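PDB 6CCA: DisA protein from Sorangium cellulosum, which probably catalyses gem-dimethylation of a polyketide intermediate, as the carbon methyltransferase of the disorazol assembly line. Local coordinates for residues A[99-111]-A[345-357]. Residues are numbered along the deposited sequence; the frame is centred on the assembly and turned at random.
Sequences GRFGRLYDSLLAI and TLSAGLLDGWWLF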
loop_
_atom_site.group_PDB
_atom_site.type_symbol
_atom_site.label_atom_id
_atom_site.label_comp_id
_atom_site.label_asym_id
_atom_site.label_seq_id
_atom_site.Cartn_x
_atom_site.Cartn_y
_atom_site.Cartn_z
ATOM N N GLY A 99 4.420 23.787 -4.074
ATOM C CA GLY A 99 4.043 23.403 -5.395
ATOM C C GLY A 99 3.814 21.914 -5.538
ATOM O O GLY A 99 2.836 21.514 -6.167
ATOM N N ARG A 100 4.691 21.074 -4.966
ATOM C CA ARG A 100 4.555 19.630 -5.175
ATOM C C ARG A 100 3.250 19.077 -4.530
ATOM O O ARG A 100 2.823 17.939 -4.843
ATOM C CB ARG A 100 5.766 18.861 -4.658
ATOM C CG ARG A 100 5.850 18.816 -3.144
ATOM C CD ARG A 100 6.727 17.691 -2.609
ATOM N NE ARG A 100 7.845 18.222 -1.844
ATOM C CZ ARG A 100 8.951 17.536 -1.557
ATOM N NH1 ARG A 100 9.101 16.268 -1.959
ATOM N NH2 ARG A 100 9.925 18.119 -0.865
ATOM N N PHE A 101 2.646 19.879 -3.652
ATOM C CA PHE A 101 1.299 19.612 -3.065
ATOM C C PHE A 101 0.034 20.281 -3.649
ATOM O O PHE A 101 -1.045 20.304 -3.009
ATOM C CB PHE A 101 1.389 19.888 -1.546
ATOM C CG PHE A 101 2.340 18.971 -0.842
ATOM C CD1 PHE A 101 2.349 17.593 -1.141
ATOM C CD2 PHE A 101 3.222 19.453 0.085
ATOM C CE1 PHE A 101 3.208 16.725 -0.497
ATOM C CE2 PHE A 101 4.085 18.599 0.741
ATOM C CZ PHE A 101 4.076 17.228 0.460
ATOM N N GLY A 102 0.125 20.777 -4.874
ATOM C CA GLY A 102 -1.042 21.212 -5.567
ATOM C C GLY A 102 -2.169 20.207 -5.632
ATOM O O GLY A 102 -3.327 20.553 -5.328
ATOM N N ARG A 103 -1.864 18.979 -6.087
ATOM C CA ARG A 103 -2.888 17.959 -6.267
ATOM C C ARG A 103 -3.313 17.457 -4.829
ATOM O O ARG A 103 -4.489 17.267 -4.597
ATOM C CB ARG A 103 -2.403 16.771 -7.124
ATOM C CG ARG A 103 -2.227 17.081 -8.603
ATOM C CD ARG A 103 -1.572 15.932 -9.353
ATOM N NE ARG A 103 -0.155 15.855 -9.014
ATOM C CZ ARG A 103 0.674 14.894 -9.412
ATOM N NH1 ARG A 103 0.244 13.882 -10.157
ATOM N NH2 ARG A 103 1.924 14.936 -9.009
ATOM N N LEU A 104 -2.390 17.342 -3.889
ATOM C CA LEU A 104 -2.845 16.979 -2.512
ATOM C C LEU A 104 -3.892 18.037 -2.003
ATOM O O LEU A 104 -4.933 17.722 -1.471
ATOM C CB LEU A 104 -1.662 16.921 -1.551
ATOM C CG LEU A 104 -2.003 16.552 -0.072
ATOM C CD1 LEU A 104 -2.846 15.317 0.040
ATOM C CD2 LEU A 104 -0.717 16.476 0.744
ATOM N N TYR A 105 -3.555 19.309 -2.204
ATOM C CA TYR A 105 -4.427 20.407 -1.789
ATOM C C TYR A 105 -5.755 20.269 -2.412
ATOM O O TYR A 105 -6.759 20.323 -1.702
ATOM C CB TYR A 105 -3.756 21.756 -2.141
ATOM C CG TYR A 105 -4.650 22.992 -1.971
ATOM C CD1 TYR A 105 -4.881 23.535 -0.725
ATOM C CD2 TYR A 105 -5.220 23.626 -3.091
ATOM C CE1 TYR A 105 -5.698 24.666 -0.574
ATOM C CE2 TYR A 105 -6.004 24.763 -2.948
ATOM C CZ TYR A 105 -6.227 25.285 -1.678
ATOM O OH TYR A 105 -7.028 26.422 -1.488
ATOM N N ASP A 106 -5.847 20.055 -3.736
ATOM C CA ASP A 106 -7.156 19.836 -4.340
ATOM C C ASP A 106 -7.878 18.653 -3.722
ATOM O O ASP A 106 -9.109 18.688 -3.523
ATOM C CB ASP A 106 -7.095 19.592 -5.851
ATOM C CG ASP A 106 -6.467 20.799 -6.639
ATOM O OD1 ASP A 106 -6.477 21.968 -6.163
ATOM O OD2 ASP A 106 -5.914 20.498 -7.717
ATOM N N SER A 107 -7.150 17.547 -3.502
ATOM C CA SER A 107 -7.776 16.407 -2.838
ATOM C C SER A 107 -8.302 16.738 -1.405
ATOM O O SER A 107 -9.406 16.292 -1.035
ATOM C CB SER A 107 -6.778 15.213 -2.775
ATOM O OG SER A 107 -7.475 14.090 -2.257
ATOM N N LEU A 108 -7.563 17.524 -0.672
ATOM C CA LEU A 108 -7.964 17.887 0.723
ATOM C C LEU A 108 -9.272 18.722 0.666
ATOM O O LEU A 108 -10.171 18.511 1.470
ATOM C CB LEU A 108 -6.880 18.653 1.455
ATOM C CG LEU A 108 -5.558 17.888 1.670
ATOM C CD1 LEU A 108 -4.520 18.774 2.341
ATOM C CD2 LEU A 108 -5.776 16.533 2.394
ATOM N N LEU A 109 -9.361 19.653 -0.309
ATOM C CA LEU A 109 -10.629 20.400 -0.488
ATOM C C LEU A 109 -11.799 19.494 -0.772
ATOM O O LEU A 109 -12.880 19.609 -0.182
ATOM C CB LEU A 109 -10.442 21.498 -1.532
ATOM C CG LEU A 109 -9.436 22.595 -1.171
ATOM C CD1 LEU A 109 -9.303 23.593 -2.330
ATOM C CD2 LEU A 109 -9.694 23.237 0.210
ATOM N N ALA A 110 -11.622 18.488 -1.667
ATOM C CA ALA A 110 -12.689 17.547 -1.953
ATOM C C ALA A 110 -13.051 16.666 -0.775
ATOM O O ALA A 110 -14.200 16.284 -0.616
ATOM C CB ALA A 110 -12.327 16.643 -3.153
ATOM N N ILE A 111 -12.071 16.287 0.071
ATOM C CA ILE A 111 -12.419 15.617 1.339
ATOM C C ILE A 111 -13.358 16.483 2.199
ATOM O O ILE A 111 -14.380 15.982 2.691
ATOM C CB ILE A 111 -11.168 15.290 2.195
ATOM C CG1 ILE A 111 -10.381 14.199 1.463
ATOM C CG2 ILE A 111 -11.630 14.831 3.558
ATOM C CD1 ILE A 111 -9.074 13.750 2.092
ATOM N N THR A 345 -4.697 9.453 2.390
ATOM C CA THR A 345 -4.485 10.743 1.749
ATOM C C THR A 345 -3.694 11.698 2.656
ATOM O O THR A 345 -2.770 12.366 2.217
ATOM C CB THR A 345 -5.807 11.407 1.306
ATOM O OG1 THR A 345 -6.467 10.561 0.326
ATOM C CG2 THR A 345 -5.512 12.818 0.712
ATOM N N LEU A 346 -4.054 11.738 3.923
ATOM C CA LEU A 346 -3.415 12.678 4.873
ATOM C C LEU A 346 -1.962 12.323 5.215
ATOM O O LEU A 346 -1.185 13.230 5.448
ATOM C CB LEU A 346 -4.195 12.769 6.168
ATOM C CG LEU A 346 -5.541 13.413 6.089
ATOM C CD1 LEU A 346 -6.259 13.330 7.433
ATOM C CD2 LEU A 346 -5.319 14.831 5.638
ATOM N N SER A 347 -1.639 11.015 5.194
ATOM C CA SER A 347 -0.359 10.478 5.599
ATOM C C SER A 347 0.515 10.099 4.419
ATOM O O SER A 347 1.453 10.858 4.093
ATOM C CB SER A 347 -0.492 9.359 6.584
ATOM O OG SER A 347 -1.247 8.242 6.187
ATOM N N ALA A 348 0.160 8.988 3.765
ATOM C CA ALA A 348 0.867 8.519 2.538
ATOM C C ALA A 348 0.821 9.571 1.438
ATOM O O ALA A 348 1.755 9.723 0.667
ATOM C CB ALA A 348 0.250 7.198 2.071
ATOM N N GLY A 349 -0.236 10.398 1.407
ATOM C CA GLY A 349 -0.336 11.528 0.436
ATOM C C GLY A 349 0.699 12.623 0.461
ATOM O O GLY A 349 0.775 13.500 -0.450
ATOM N N LEU A 350 1.464 12.655 1.559
ATOM C CA LEU A 350 2.533 13.578 1.699
ATOM C C LEU A 350 3.809 13.047 0.999
ATOM O O LEU A 350 4.744 13.801 0.860
ATOM C CB LEU A 350 2.877 13.813 3.180
ATOM C CG LEU A 350 1.789 14.512 3.991
ATOM C CD1 LEU A 350 2.043 14.316 5.465
ATOM C CD2 LEU A 350 1.702 15.975 3.629
ATOM N N LEU A 351 3.823 11.806 0.538
ATOM C CA LEU A 351 5.083 11.173 0.021
ATOM C C LEU A 351 5.124 11.173 -1.495
ATOM O O LEU A 351 4.083 11.100 -2.160
ATOM C CB LEU A 351 5.177 9.726 0.506
ATOM C CG LEU A 351 5.374 9.503 2.007
ATOM C CD1 LEU A 351 5.240 8.020 2.402
ATOM C CD2 LEU A 351 6.694 10.096 2.433
ATOM N N ASP A 352 6.326 11.239 -2.050
ATOM C CA ASP A 352 6.486 11.296 -3.511
ATOM C C ASP A 352 5.922 10.089 -4.210
ATOM O O ASP A 352 5.351 10.202 -5.283
ATOM C CB ASP A 352 7.977 11.392 -3.850
ATOM C CG ASP A 352 8.606 12.744 -3.484
ATOM O OD1 ASP A 352 7.940 13.671 -3.042
ATOM O OD2 ASP A 352 9.824 12.869 -3.646
ATOM N N GLY A 353 6.090 8.917 -3.593
ATOM C CA GLY A 353 5.609 7.649 -4.163
ATOM C C GLY A 353 4.118 7.638 -4.460
ATOM O O GLY A 353 3.666 6.989 -5.421
ATOM N N TRP A 354 3.329 8.302 -3.589
ATOM C CA TRP A 354 1.875 8.440 -3.798
ATOM C C TRP A 354 1.540 9.136 -5.127
ATOM O O TRP A 354 0.553 8.780 -5.791
ATOM C CB TRP A 354 1.285 9.281 -2.649
ATOM C CG TRP A 354 -0.229 9.359 -2.627
ATOM C CD1 TRP A 354 -0.973 10.343 -3.144
ATOM C CD2 TRP A 354 -1.156 8.439 -2.028
ATOM N NE1 TRP A 354 -2.302 10.123 -2.918
ATOM C CE2 TRP A 354 -2.448 8.971 -2.219
ATOM C CE3 TRP A 354 -1.028 7.234 -1.369
ATOM C CZ2 TRP A 354 -3.570 8.340 -1.795
ATOM C CZ3 TRP A 354 -2.150 6.590 -0.933
ATOM C CH2 TRP A 354 -3.419 7.137 -1.140
ATOM N N TRP A 355 2.352 10.143 -5.501
ATOM C CA TRP A 355 1.983 11.035 -6.609
ATOM C C TRP A 355 2.798 10.751 -7.906
ATOM O O TRP A 355 2.748 11.536 -8.915
ATOM C CB TRP A 355 2.172 12.487 -6.185
ATOM C CG TRP A 355 1.195 12.928 -5.153
ATOM C CD1 TRP A 355 1.458 13.161 -3.845
ATOM C CD2 TRP A 355 -0.183 13.143 -5.336
ATOM N NE1 TRP A 355 0.302 13.509 -3.182
ATOM C CE2 TRP A 355 -0.726 13.509 -4.081
ATOM C CE3 TRP A 355 -1.047 13.009 -6.422
ATOM C CZ2 TRP A 355 -2.105 13.721 -3.887
ATOM C CZ3 TRP A 355 -2.383 13.225 -6.227
ATOM C CH2 TRP A 355 -2.901 13.596 -4.976
ATOM N N LEU A 356 3.507 9.619 -7.892
ATOM C CA LEU A 356 4.479 9.296 -8.979
ATOM C C LEU A 356 3.742 8.990 -10.252
ATOM O O LEU A 356 4.226 9.250 -11.337
ATOM C CB LEU A 356 5.384 8.124 -8.511
ATOM C CG LEU A 356 6.681 7.873 -9.307
ATOM C CD1 LEU A 356 7.701 9.009 -9.191
ATOM C CD2 LEU A 356 7.304 6.572 -8.845
ATOM N N PHE A 357 2.545 8.427 -10.133
ATOM C CA PHE A 357 1.793 7.966 -11.270
ATOM C C PHE A 357 1.594 9.003 -12.388
ATOM O O PHE A 357 1.256 10.147 -12.112
ATOM C CB PHE A 357 0.435 7.362 -10.858
ATOM C CG PHE A 357 -0.506 8.342 -10.240
ATOM C CD1 PHE A 357 -0.390 8.695 -8.892
ATOM C CD2 PHE A 357 -1.504 8.937 -11.005
ATOM C CE1 PHE A 357 -1.273 9.622 -8.319
ATOM C CE2 PHE A 357 -2.370 9.864 -10.437
ATOM C CZ PHE A 357 -2.255 10.211 -9.089
HETATM O O HOH W 1 2.652 12.319 -11.296
HETATM O O HOH W 2 4.982 13.417 -9.422
HETATM O O HOH W 3 -6.373 11.548 -2.141
#
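Trp355 O takes hydrogen bonds from two waters that lie in the plane of the Arg103 guanidinium and accept from it. One water links Arg103 NH1 to both Trp355 O and Phe357 O; the other takes only a weak bond, 3.4 Å, from Arg103 NH2. These in-plane bonds probably limit rotation of the group. Trp355 CE3 lies over one guanidinium face, 3.9 Å from Arg103 CZ, the two planes being inclined at 44° and not stacked. The bend at chi3 (-73°) turns the guanidinium back along the ring, whose six-membered part takes a CH-pi contact from Arg103 CB, 4.0 Å from the centroid. Trp355 NE1 donates in the ring plane to Gly349 O at 2.8 Å, which probably helps to set the indole's rotation. Trp355 CZ2 lies 3.6 Å from Leu104 CA. Leu104 CD2 meets Leu350 CD2, and its CD1 lies beside Thr345 CG2. With CG2 anti to the backbone N, Thr345 sits as a knob among Leu104, Ser107, Leu108 and Ile111, and Ile111 CD1 meets this methyl tip to tip at 3.9 Å. A third water joins Ser107 OG and Thr345 OG1. At the exposed end, Arg100 NH1 forms a salt bridge with Asp352 OD1 (3.0 Å); the hydrogen bond within it is weak, bent to 134°. The contact packs helix 102-114 against the end of helix 342-346 and the turns after it, with Leu69 of helix 55-75 against Leu108 and Ile111, and helix 165-169 against Leu104 and Leu350.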